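Local coordinates for protein gamma-hexachlorocyclohexane dehydrochlorinase (Novosphingobium barchaimii LL02, PDB 5KVB) that probably catalyses two successive dehydrochlorinations of the pollutant lindane, eliminating hydrogen chloride by way of a pentachlorocyclohexene to give a tetrachlorocyclohexadiene, at residues 68-71 with 72-76. Numbering follows the deposited sequence.
Sequences NNVV and WPRWH
In this SnoaL-like, NTF2-type fold, helix 59-71, with a wider pi-type turn at 68-71, leads through W72, P73 and R74, which keep helical backbone angles without the regular bonds, to strand 75-89. P73 has no N-H to give, and its ring carbons CG and CD lie against N68 O, CG at 3.2 Å. R74 N bonds to V71 O at 2.9 Å (N-H...O angle 142°), the donor lying above the carbonyl plane; W75 N to W72 O follows. The same V71 O meets the W75 indole edge in its plane, 3.2 Å from CD1. V70 and R74 run side by side; chi1 of -178° turns V70 CG1 to the carbonyl side, over the centre of one guanidinium face, 3.7 Å from R74 CZ. A water donates to V70 O and weakly accepts from R74 NE. N68 OD1 approaches the W72 six-membered ring edge, 3.5 Å from CZ3, amide and indole planes 81° apart, while N68 ND2 donates to E36 OE2 and L64 O. W72 NE1 binds V31 O, and the V71 side chain lies about 6 Å from that of H80, the probable proton acceptor. Beyond the turn, W75 packs on L107, I114 and I116 of strands 94-107 and 113-127.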
ATOM      1  N   ASN A  68     -22.986   3.145  10.261  1.00 14.92           N
ATOM      2  CA  ASN A  68     -23.909   4.274  10.449  1.00 14.66           C
ATOM      3  C   ASN A  68     -24.162   4.672  11.904  1.00 20.60           C
ATOM      4  O   ASN A  68     -24.396   5.856  12.192  1.00 17.84           O
ATOM      5  CB  ASN A  68     -25.257   3.983   9.786  1.00 14.82           C
ATOM      6  CG  ASN A  68     -25.268   4.325   8.314  1.00 16.60           C
ATOM      7  OD1 ASN A  68     -25.265   5.495   7.932  1.00 20.75           O
ATOM      8  ND2 ASN A  68     -25.292   3.303   7.474  1.00 17.82           N
ATOM      9  N   ASN A  69     -24.124   3.702  12.814  1.00 17.53           N
ATOM     10  CA  ASN A  69     -24.531   3.947  14.201  1.00 15.07           C
ATOM     11  C   ASN A  69     -23.382   4.021  15.209  1.00 21.10           C
ATOM     12  O   ASN A  69     -23.490   4.710  16.222  1.00 28.55           O
ATOM     13  CB  ASN A  69     -25.524   2.866  14.644  1.00 18.21           C
ATOM     14  CG  ASN A  69     -26.807   2.887  13.836  1.00 17.45           C
ATOM     15  OD1 ASN A  69     -27.424   3.936  13.651  1.00 27.45           O
ATOM     16  ND2 ASN A  69     -27.207   1.726  13.340  1.00 24.40           N
ATOM     17  N   VAL A  70     -22.291   3.311  14.944  1.00 14.22           N
ATOM     18  CA  VAL A  70     -21.163   3.297  15.868  1.00 18.85           C
ATOM     19  C   VAL A  70     -19.966   4.072  15.318  1.00 24.43           C
ATOM     20  O   VAL A  70     -19.436   4.946  15.997  1.00 21.84           O
ATOM     21  CB  VAL A  70     -20.717   1.854  16.209  1.00 19.05           C
ATOM     22  CG1 VAL A  70     -19.576   1.873  17.210  1.00 26.33           C
ATOM     23  CG2 VAL A  70     -21.883   1.044  16.751  1.00 21.50           C
ATOM     24  N   VAL A  71     -19.540   3.772  14.093  1.00 15.51           N
ATOM     25  CA  VAL A  71     -18.279   4.329  13.605  1.00 17.52           C
ATOM     26  C   VAL A  71     -18.403   5.740  13.035  1.00 15.11           C
ATOM     27  O   VAL A  71     -17.767   6.665  13.553  1.00 15.32           O
ATOM     28  CB  VAL A  71     -17.642   3.416  12.544  1.00 15.40           C
ATOM     29  CG1 VAL A  71     -16.332   4.013  12.060  1.00 12.07           C
ATOM     30  CG2 VAL A  71     -17.411   2.027  13.127  1.00 20.23           C
ATOM     31  N   TRP A  72     -19.201   5.920  11.985  1.00 13.49           N
ATOM     32  CA  TRP A  72     -19.264   7.218  11.303  1.00 15.11           C
ATOM     33  C   TRP A  72     -19.661   8.389  12.228  1.00 16.62           C
ATOM     34  O   TRP A  72     -19.087   9.468  12.107  1.00 16.97           O
ATOM     35  CB  TRP A  72     -20.205   7.160  10.082  1.00 11.66           C
ATOM     36  CG  TRP A  72     -19.667   6.310   8.912  1.00 14.32           C
ATOM     37  CD1 TRP A  72     -18.371   5.931   8.710  1.00 13.53           C
ATOM     38  CD2 TRP A  72     -20.416   5.762   7.811  1.00 17.48           C
ATOM     39  NE1 TRP A  72     -18.266   5.182   7.561  1.00 15.37           N
ATOM     40  CE2 TRP A  72     -19.507   5.062   6.992  1.00 14.09           C
ATOM     41  CE3 TRP A  72     -21.766   5.790   7.443  1.00 17.41           C
ATOM     42  CZ2 TRP A  72     -19.900   4.403   5.824  1.00 19.00           C
ATOM     43  CZ3 TRP A  72     -22.155   5.134   6.281  1.00 17.92           C
ATOM     44  CH2 TRP A  72     -21.225   4.451   5.488  1.00 17.87           C
ATOM     45  N   PRO A  73     -20.611   8.192  13.166  1.00 14.49           N
ATOM     46  CA  PRO A  73     -20.900   9.353  14.032  1.00 14.34           C
ATOM     47  C   PRO A  73     -19.724   9.790  14.909  1.00 15.16           C
ATOM     48  O   PRO A  73     -19.718  10.940  15.375  1.00 18.00           O
ATOM     49  CB  PRO A  73     -22.056   8.863  14.911  1.00 14.99           C
ATOM     50  CG  PRO A  73     -22.687   7.762  14.150  1.00 16.76           C
ATOM     51  CD  PRO A  73     -21.567   7.093  13.392  1.00 16.54           C
ATOM     52  N   ARG A  74     -18.755   8.910  15.142  1.00 13.84           N
ATOM     53  CA  ARG A  74     -17.610   9.252  15.981  1.00 16.06           C
ATOM     54  C   ARG A  74     -16.555  10.075  15.249  1.00 12.33           C
ATOM     55  O   ARG A  74     -15.678  10.639  15.890  1.00 12.38           O
ATOM     56  CB  ARG A  74     -16.935   7.997  16.534  1.00 20.05           C
ATOM     57  CG  ARG A  74     -17.732   7.195  17.543  1.00 28.26           C
ATOM     58  CD  ARG A  74     -17.000   5.885  17.809  1.00 32.22           C
ATOM     59  NE  ARG A  74     -17.605   5.093  18.874  1.00 48.09           N
ATOM     60  CZ  ARG A  74     -17.201   3.871  19.207  1.00 43.04           C
ATOM     61  NH1 ARG A  74     -16.196   3.303  18.551  1.00 46.78           N
ATOM     62  NH2 ARG A  74     -17.802   3.216  20.191  1.00 42.22           N
ATOM     63  N   TRP A  75     -16.623  10.118  13.917  1.00 11.33           N
ATOM     64  CA  TRP A  75     -15.576  10.749  13.110  1.00 11.77           C
ATOM     65  C   TRP A  75     -16.118  11.794  12.126  1.00 13.76           C
ATOM     66  O   TRP A  75     -17.149  11.585  11.470  1.00 13.90           O
ATOM     67  CB  TRP A  75     -14.796   9.680  12.313  1.00 10.36           C
ATOM     68  CG  TRP A  75     -14.129   8.604  13.128  1.00 11.25           C
ATOM     69  CD1 TRP A  75     -14.699   7.449  13.583  1.00 13.07           C
ATOM     70  CD2 TRP A  75     -12.758   8.568  13.555  1.00 10.54           C
ATOM     71  NE1 TRP A  75     -13.772   6.702  14.267  1.00 13.18           N
ATOM     72  CE2 TRP A  75     -12.574   7.368  14.270  1.00 11.52           C
ATOM     73  CE3 TRP A  75     -11.670   9.437  13.402  1.00 10.52           C
ATOM     74  CZ2 TRP A  75     -11.348   7.011  14.835  1.00 13.66           C
ATOM     75  CZ3 TRP A  75     -10.449   9.082  13.966  1.00 11.64           C
ATOM     76  CH2 TRP A  75     -10.301   7.879  14.676  1.00 13.84           C
ATOM     77  N   HIS A  76     -15.420  12.922  12.014  1.00 10.22           N
ATOM     78  CA  HIS A  76     -15.703  13.872  10.943  1.00 12.09           C
ATOM     79  C   HIS A  76     -15.359  13.237   9.600  1.00 12.17           C
ATOM     80  O   HIS A  76     -16.110  13.364   8.628  1.00 13.95           O
ATOM     81  CB  HIS A  76     -14.912  15.177  11.119  1.00 16.14           C
ATOM     82  CG  HIS A  76     -15.333  15.997  12.302  1.00 16.31           C
ATOM     83  ND1 HIS A  76     -16.605  16.513  12.440  1.00 20.51           N
ATOM     84  CD2 HIS A  76     -14.638  16.416  13.385  1.00 17.78           C
ATOM     85  CE1 HIS A  76     -16.679  17.199  13.568  1.00 16.45           C
ATOM     86  NE2 HIS A  76     -15.499  17.157  14.160  1.00 17.41           N
TER
HETATM   87  O   HOH W   1     -20.380   5.412  18.485  1.00 33.98           O